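Side-chain contacts in 5'-Methylthioadenosine Nucleosidase (Arabidopsis thaliana, PDB 2H8G), which belongs to the phosphorylase superfamily as a nucleosidase and holds adenine in a pocket of its alpha/beta fold: residues Ser184-Asp187 against Glu188-Ile192; Gly229-Thr233 against Ala234-Leu238; Leu238-Leu241 against Thr242-Thr245. All blocks are in the same frame, centred on the assembly; numbering follows the deposited sequence.

Contact 1 (Ser184-Asp187 against Glu188-Ile192)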
loop_
_atom_site.group_PDB
_atom_site.type_symbol
_atom_site.label_atom_id
_atom_site.label_comp_id
_atom_site.label_asym_id
_atom_site.label_seq_id
_atom_site.Cartn_x
_atom_site.Cartn_y
_atom_site.Cartn_z
ATOM N N SER A 184 12.686 -14.029 3.743
ATOM C CA SER A 184 13.272 -14.831 2.683
ATOM C C SER A 184 14.755 -14.521 2.603
ATOM O O SER A 184 15.233 -13.555 3.197
ATOM C CB SER A 184 12.612 -14.516 1.338
ATOM O OG SER A 184 12.996 -13.237 0.864
ATOM N N THR A 185 15.488 -15.349 1.871
ATOM C CA THR A 185 16.916 -15.140 1.724
ATOM C C THR A 185 17.167 -13.789 1.059
ATOM O O THR A 185 18.114 -13.084 1.401
ATOM C CB THR A 185 17.545 -16.265 0.883
ATOM O OG1 THR A 185 16.881 -16.345 -0.384
ATOM C CG2 THR A 185 17.403 -17.605 1.604
ATOM N N GLN A 186 16.301 -13.424 0.118
ATOM C CA GLN A 186 16.436 -12.150 -0.577
ATOM C C GLN A 186 16.169 -10.994 0.389
ATOM O O GLN A 186 16.867 -9.981 0.359
ATOM C CB GLN A 186 15.465 -12.090 -1.760
ATOM C CG GLN A 186 15.543 -10.816 -2.591
ATOM C CD GLN A 186 16.937 -10.527 -3.124
ATOM O OE1 GLN A 186 17.792 -9.990 -2.414
ATOM N NE2 GLN A 186 17.177 -10.888 -4.380
ATOM N N ASP A 187 15.163 -11.149 1.247
ATOM C CA ASP A 187 14.845 -10.106 2.222
ATOM C C ASP A 187 16.025 -9.897 3.163
ATOM O O ASP A 187 16.434 -8.768 3.434
ATOM C CB ASP A 187 13.632 -10.484 3.079
ATOM C CG ASP A 187 12.351 -10.641 2.279
ATOM O OD1 ASP A 187 12.203 -9.997 1.219
ATOM O OD2 ASP A 187 11.468 -11.400 2.740
ATOM N N GLU A 188 16.552 -11.005 3.676
ATOM C CA GLU A 188 17.666 -10.978 4.614
ATOM C C GLU A 188 18.890 -10.245 4.085
ATOM O O GLU A 188 19.484 -9.438 4.794
ATOM C CB GLU A 188 18.045 -12.409 5.004
ATOM C CG GLU A 188 19.215 -12.509 5.976
ATOM C CD GLU A 188 19.473 -13.938 6.427
ATOM O OE1 GLU A 188 19.505 -14.839 5.562
ATOM O OE2 GLU A 188 19.651 -14.158 7.642
ATOM N N THR A 189 19.270 -10.527 2.844
ATOM C CA THR A 189 20.433 -9.881 2.247
ATOM C C THR A 189 20.274 -8.364 2.243
ATOM O O THR A 189 21.215 -7.626 2.537
ATOM C CB THR A 189 20.653 -10.354 0.791
ATOM O OG1 THR A 189 20.854 -11.773 0.772
ATOM C CG2 THR A 189 21.872 -9.670 0.190
ATOM N N LEU A 190 19.071 -7.906 1.915
ATOM C CA LEU A 190 18.784 -6.483 1.856
ATOM C C LEU A 190 18.681 -5.830 3.235
ATOM O O LEU A 190 19.115 -4.695 3.419
ATOM C CB LEU A 190 17.503 -6.264 1.046
ATOM C CG LEU A 190 17.652 -6.759 -0.401
ATOM C CD1 LEU A 190 16.311 -6.775 -1.109
ATOM C CD2 LEU A 190 18.646 -5.867 -1.132
ATOM N N ILE A 191 18.112 -6.542 4.203
ATOM C CA ILE A 191 17.986 -6.003 5.553
ATOM C C ILE A 191 19.369 -5.852 6.189
ATOM O O ILE A 191 19.665 -4.835 6.818
ATOM C CB ILE A 191 17.104 -6.918 6.437
ATOM C CG1 ILE A 191 15.656 -6.875 5.930
ATOM C CG2 ILE A 191 17.177 -6.471 7.892
ATOM C CD1 ILE A 191 14.736 -7.900 6.565
ATOM N N ILE A 192 20.215 -6.862 6.019
ATOM C CA ILE A 192 21.562 -6.811 6.572
ATOM C C ILE A 192 22.321 -5.659 5.922
ATOM O O ILE A 192 23.093 -4.959 6.577
ATOM C CB ILE A 192 22.330 -8.124 6.311
ATOM C CG1 ILE A 192 21.631 -9.290 7.015
ATOM C CG2 ILE A 192 23.762 -7.988 6.809
ATOM C CD1 ILE A 192 22.333 -10.632 6.850
HETATM O O HOH W 1 20.182 -14.426 2.760
#

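Contact 2 (Gly229-Thr233 against Ala234-Leu238). With ADE (adenine), chain C.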
loop_
_atom_site.group_PDB
_atom_site.type_symbol
_atom_site.label_atom_id
_atom_site.label_comp_id
_atom_site.label_asym_id
_atom_site.label_seq_id
_atom_site.Cartn_x
_atom_site.Cartn_y
_atom_site.Cartn_z
ATOM N N GLY A 229 17.551 -14.813 16.253
ATOM C CA GLY A 229 17.546 -15.617 17.464
ATOM C C GLY A 229 17.457 -17.098 17.141
ATOM O O GLY A 229 17.849 -17.517 16.051
ATOM N N ASP A 230 16.933 -17.895 18.069
ATOM C CA ASP A 230 16.833 -19.337 17.851
ATOM C C ASP A 230 15.410 -19.894 17.836
ATOM O O ASP A 230 15.213 -21.095 17.648
ATOM C CB ASP A 230 17.659 -20.075 18.910
ATOM C CG ASP A 230 16.995 -20.074 20.274
ATOM O OD1 ASP A 230 16.585 -18.991 20.742
ATOM O OD2 ASP A 230 16.889 -21.163 20.879
ATOM N N LYS A 231 14.417 -19.035 18.037
ATOM C CA LYS A 231 13.029 -19.488 18.031
ATOM C C LYS A 231 12.345 -19.124 16.717
ATOM O O LYS A 231 12.750 -18.179 16.041
ATOM C CB LYS A 231 12.261 -18.851 19.193
ATOM C CG LYS A 231 12.828 -19.163 20.566
ATOM C CD LYS A 231 12.052 -18.442 21.659
ATOM C CE LYS A 231 12.592 -18.790 23.040
ATOM N NZ LYS A 231 12.505 -20.254 23.317
ATOM N N PRO A 232 11.307 -19.882 16.328
ATOM C CA PRO A 232 10.597 -19.583 15.080
ATOM C C PRO A 232 9.991 -18.186 15.214
ATOM O O PRO A 232 9.526 -17.816 16.289
ATOM C CB PRO A 232 9.533 -20.678 15.017
ATOM C CG PRO A 232 10.190 -21.827 15.735
ATOM C CD PRO A 232 10.820 -21.140 16.922
ATOM N N THR A 233 9.996 -17.417 14.130
ATOM C CA THR A 233 9.470 -16.055 14.164
ATOM C C THR A 233 8.009 -15.940 14.586
ATOM O O THR A 233 7.693 -15.245 15.552
ATOM C CB THR A 233 9.650 -15.362 12.799
ATOM O OG1 THR A 233 11.047 -15.162 12.552
ATOM C CG2 THR A 233 8.934 -14.016 12.780
ATOM N N ALA A 234 7.122 -16.614 13.863
ATOM C CA ALA A 234 5.702 -16.556 14.181
ATOM C C ALA A 234 5.446 -17.003 15.618
ATOM O O ALA A 234 4.685 -16.365 16.350
ATOM C CB ALA A 234 4.913 -17.426 13.206
ATOM N N GLU A 235 6.090 -18.096 16.017
ATOM C CA GLU A 235 5.936 -18.636 17.362
ATOM C C GLU A 235 6.331 -17.644 18.447
ATOM O O GLU A 235 5.552 -17.375 19.365
ATOM C CB GLU A 235 6.769 -19.913 17.518
ATOM C CG GLU A 235 6.695 -20.530 18.910
ATOM C CD GLU A 235 7.572 -21.763 19.053
ATOM O OE1 GLU A 235 7.347 -22.743 18.312
ATOM O OE2 GLU A 235 8.485 -21.751 19.906
ATOM N N GLU A 236 7.541 -17.099 18.352
ATOM C CA GLU A 236 8.014 -16.147 19.352
ATOM C C GLU A 236 7.218 -14.844 19.317
ATOM O O GLU A 236 6.929 -14.251 20.357
ATOM C CB GLU A 236 9.511 -15.864 19.159
ATOM C CG GLU A 236 10.067 -14.868 20.171
ATOM C CD GLU A 236 11.584 -14.834 20.225
ATOM O OE1 GLU A 236 12.228 -14.701 19.164
ATOM O OE2 GLU A 236 12.135 -14.930 21.341
ATOM N N PHE A 237 6.868 -14.398 18.117
ATOM C CA PHE A 237 6.090 -13.177 17.952
ATOM C C PHE A 237 4.783 -13.265 18.736
ATOM O O PHE A 237 4.487 -12.408 19.569
ATOM C CB PHE A 237 5.811 -12.953 16.457
ATOM C CG PHE A 237 4.644 -12.048 16.170
ATOM C CD1 PHE A 237 4.520 -10.814 16.800
ATOM C CD2 PHE A 237 3.687 -12.421 15.228
ATOM C CE1 PHE A 237 3.461 -9.961 16.492
ATOM C CE2 PHE A 237 2.626 -11.580 14.913
ATOM C CZ PHE A 237 2.514 -10.345 15.547
ATOM N N LEU A 238 4.008 -14.312 18.472
ATOM C CA LEU A 238 2.725 -14.491 19.142
ATOM C C LEU A 238 2.870 -14.803 20.628
ATOM O O LEU A 238 2.031 -14.412 21.437
ATOM C CB LEU A 238 1.929 -15.596 18.444
ATOM C CG LEU A 238 1.668 -15.334 16.955
ATOM C CD1 LEU A 238 1.039 -16.565 16.315
ATOM C CD2 LEU A 238 0.771 -14.112 16.793
HETATM N N9 ADE C . 6.116 -8.117 13.680
HETATM C C8 ADE C . 6.609 -8.780 14.750
HETATM N N7 ADE C . 7.715 -9.513 14.477
HETATM C C5 ADE C . 7.928 -9.296 13.142
HETATM C C6 ADE C . 8.920 -9.756 12.200
HETATM N N6 ADE C . 9.896 -10.576 12.572
HETATM N N1 ADE C . 8.819 -9.309 10.860
HETATM C C2 ADE C . 7.803 -8.461 10.492
HETATM N N3 ADE C . 6.811 -7.971 11.331
HETATM C C4 ADE C . 6.946 -8.430 12.630
HETATM O O HOH W 2 11.917 -15.513 16.595
HETATM O O HOH W 3 14.533 -15.893 18.701
#

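Contact 3 (Leu238-Leu241 against Thr242-Thr245)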
loop_
_atom_site.group_PDB
_atom_site.type_symbol
_atom_site.label_atom_id
_atom_site.label_comp_id
_atom_site.label_asym_id
_atom_site.label_seq_id
_atom_site.Cartn_x
_atom_site.Cartn_y
_atom_site.Cartn_z
ATOM N N LEU A 238 4.008 -14.312 18.472
ATOM C CA LEU A 238 2.725 -14.491 19.142
ATOM C C LEU A 238 2.870 -14.803 20.628
ATOM O O LEU A 238 2.031 -14.412 21.437
ATOM C CB LEU A 238 1.929 -15.596 18.444
ATOM C CG LEU A 238 1.668 -15.334 16.955
ATOM C CD1 LEU A 238 1.039 -16.565 16.315
ATOM C CD2 LEU A 238 0.771 -14.112 16.793
ATOM N N GLN A 239 3.941 -15.504 20.984
ATOM C CA GLN A 239 4.195 -15.864 22.376
ATOM C C GLN A 239 4.401 -14.624 23.244
ATOM O O GLN A 239 3.967 -14.579 24.396
ATOM C CB GLN A 239 5.440 -16.751 22.463
ATOM C CG GLN A 239 5.774 -17.245 23.863
ATOM C CD GLN A 239 7.174 -17.823 23.953
ATOM O OE1 GLN A 239 7.592 -18.607 23.099
ATOM N NE2 GLN A 239 7.907 -17.440 24.993
ATOM N N ASN A 240 5.060 -13.615 22.681
ATOM C CA ASN A 240 5.349 -12.387 23.417
ATOM C C ASN A 240 4.412 -11.222 23.115
ATOM O O ASN A 240 4.547 -10.147 23.700
ATOM C CB ASN A 240 6.791 -11.945 23.147
ATOM C CG ASN A 240 7.810 -12.911 23.706
ATOM O OD1 ASN A 240 7.735 -13.297 24.871
ATOM N ND2 ASN A 240 8.779 -13.297 22.883
ATOM N N LEU A 241 3.465 -11.437 22.211
ATOM C CA LEU A 241 2.524 -10.395 21.820
ATOM C C LEU A 241 1.834 -9.699 22.990
ATOM O O LEU A 241 1.901 -8.480 23.119
ATOM C CB LEU A 241 1.466 -10.978 20.876
ATOM C CG LEU A 241 0.412 -10.002 20.346
ATOM C CD1 LEU A 241 1.081 -8.911 19.509
ATOM C CD2 LEU A 241 -0.602 -10.765 19.509
ATOM N N THR A 242 1.174 -10.469 23.848
ATOM C CA THR A 242 0.465 -9.883 24.979
ATOM C C THR A 242 1.343 -9.076 25.936
ATOM O O THR A 242 1.043 -7.921 26.236
ATOM C CB THR A 242 -0.286 -10.972 25.774
ATOM O OG1 THR A 242 -1.255 -11.590 24.919
ATOM C CG2 THR A 242 -0.993 -10.369 26.981
ATOM N N VAL A 243 2.429 -9.675 26.409
ATOM C CA VAL A 243 3.317 -8.988 27.342
ATOM C C VAL A 243 4.010 -7.761 26.750
ATOM O O VAL A 243 4.093 -6.716 27.393
ATOM C CB VAL A 243 4.392 -9.950 27.896
ATOM C CG1 VAL A 243 3.727 -11.057 28.706
ATOM C CG2 VAL A 243 5.201 -10.545 26.758
ATOM N N VAL A 244 4.506 -7.884 25.525
ATOM C CA VAL A 244 5.197 -6.766 24.884
ATOM C C VAL A 244 4.259 -5.614 24.531
ATOM O O VAL A 244 4.662 -4.447 24.557
ATOM C CB VAL A 244 5.940 -7.244 23.626
ATOM C CG1 VAL A 244 6.544 -6.059 22.882
ATOM C CG2 VAL A 244 7.029 -8.218 24.030
ATOM N N THR A 245 3.011 -5.927 24.197
ATOM C CA THR A 245 2.064 -4.871 23.867
ATOM C C THR A 245 1.774 -4.047 25.121
ATOM O O THR A 245 1.394 -2.881 25.033
ATOM C CB THR A 245 0.748 -5.435 23.286
ATOM O OG1 THR A 245 0.242 -6.462 24.144
ATOM C CG2 THR A 245 0.987 -6.008 21.897
HETATM O O HOH W 4 1.088 -13.458 23.843
HETATM O O HOH W 5 2.689 -12.639 26.201
#

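Contact 1 (Ser184-Asp187 against Glu188-Ile192)
S184 and E188 are joined by the first backbone bond of helix 185-193, E188 N giving its proton to S184 O over 2.9 Å in a nearly straight line (169°). The same four-residue spacing carries T189 N to T185 O at 3.2 Å and I191 N to D187 O at 2.9 Å, while the bond from L190 N to Q186 O is weak.

Side chains finish the helix start. S184 is the N-cap and forms a capping box with D187: D187 N donates to S184 OG over 3.0 Å, and S184 N returns a bond to D187 OD2 at 3.1 Å, meeting the carboxylate from above, 40° out of its plane. D187 can reach back because its CG stands beside its own backbone N (chi1 -63°).

A water gives one proton to T185 O at 2.8 Å and another to E188 OE1 at 2.9 Å, linking the first turn to the extended glutamate.

Carbon-to-oxygen packing is lighter: Q186, bent at its second torsion, lays its amide oxygen OE1 against CG and CD1 of L190, and CG1 of I191 rests on the carbonyl oxygen of D187.

The helix is the crossover of the unit running from strand 171-177 to strand 198-200. D187 OD2 also forms a salt bridge with R142 of the second subunit; that arginine and the helix N terminus would probably both stabilise a negative charge on this buried carboxylate.

Contact 2 (Gly229-Thr233 against Ala234-Leu238)
E236 N donates to P232 O over 3.0 Å (171°) and F237 N to T233 O over 2.8 Å, so the chain passes from loop to helix at P232, the N-cap residue. The proline ring and the extended side chain of E235 run side by side in the same direction, CB of P232 being 3.8 Å from CB of E235. E236 crosses K231 at about a right angle, with its OE2 3.5 Å from the aliphatic CD, while the lysine NZ passes beyond without touching the carboxylate.

The other oxygen, E236 OE1, accepts from L226 N and so ties the helix start to strand 217-226, as the loop between them turns beside the ligand pocket of this phosphorylase-superfamily fold. Two waters stand between OE1 and the backbone of K231; one accepts from K231 N.

T233 and F237, one turn apart, both reach the adenine, which K199 and D225 also bind by hydrogen bonds. The T233 methyl CG2, swung away from the backbone N, comes to 3.6 Å from adenine N6. F237 CD1 comes equally close, 3.6 Å, to adenine C8; N9 lies 4.3 Å above one face of the phenyl ring, displaced toward its rim.

Contact 3 (Leu238-Leu241 against Thr242-Thr245)
T245 turns OG1 into the cramped site between its backbone N and carbonyl carbon (chi1 51°), which brings the hydroxyl back to L241 O at 2.8 Å and leaves CG2 facing the leucine. L241, with CG anti to its backbone N (chi1 -179°), extends CD1 to 3.8 Å from that CG2.

The setting is an irregular turn of helix 233-259 in which water replaces direct backbone bonds. One water donates to L238 O at 2.8 Å and accepts from T242 N, and a second donates to Q239 O at 2.9 Å and accepts from V243 N. The departure is centred on N240, whose psi of -1° is far from that of a regular helix; the L241 N to L238 O bond is weak.

Beyond the two waters direct bonding resumes, V244 N to N240 O being 2.9 Å and T245 N reaching L241 O. V244 CG2 presses on N240 CB at 3.8 Å, and V243 CG2 lies against N240 O. N240 is held at its other end, where ND2 donates to T224 O. V244 packs on A222 and T224 of strand 217-226, while L241 and T245 both lie against T116 of strand 110-119, a residue of the adenine pocket.

The same T245 hydroxyl also lies close to the carbonyl of T242, OG1 being 2.7 Å from T242 O.

In the fold
All three contacts are local, so each settles a turn or a helix start without enclosing a long loop, and they follow one another in series without crossing. Contact 1 comes first, opening the helix between strands 171-177 and 198-200 at the subunit interface. The chain then runs through helix 203-212 and strand 217-226 to contact 2, where the loop after that strand enters helix 233-259. Contact 3 continues the same helix, sharing L238, with its centre about 11 Å from that of contact 2. Contacts 1 and 2 approach to about 9 Å between nearest atoms, and contacts 2 and 3 fasten one helix to strand 217-226 beside the adenine.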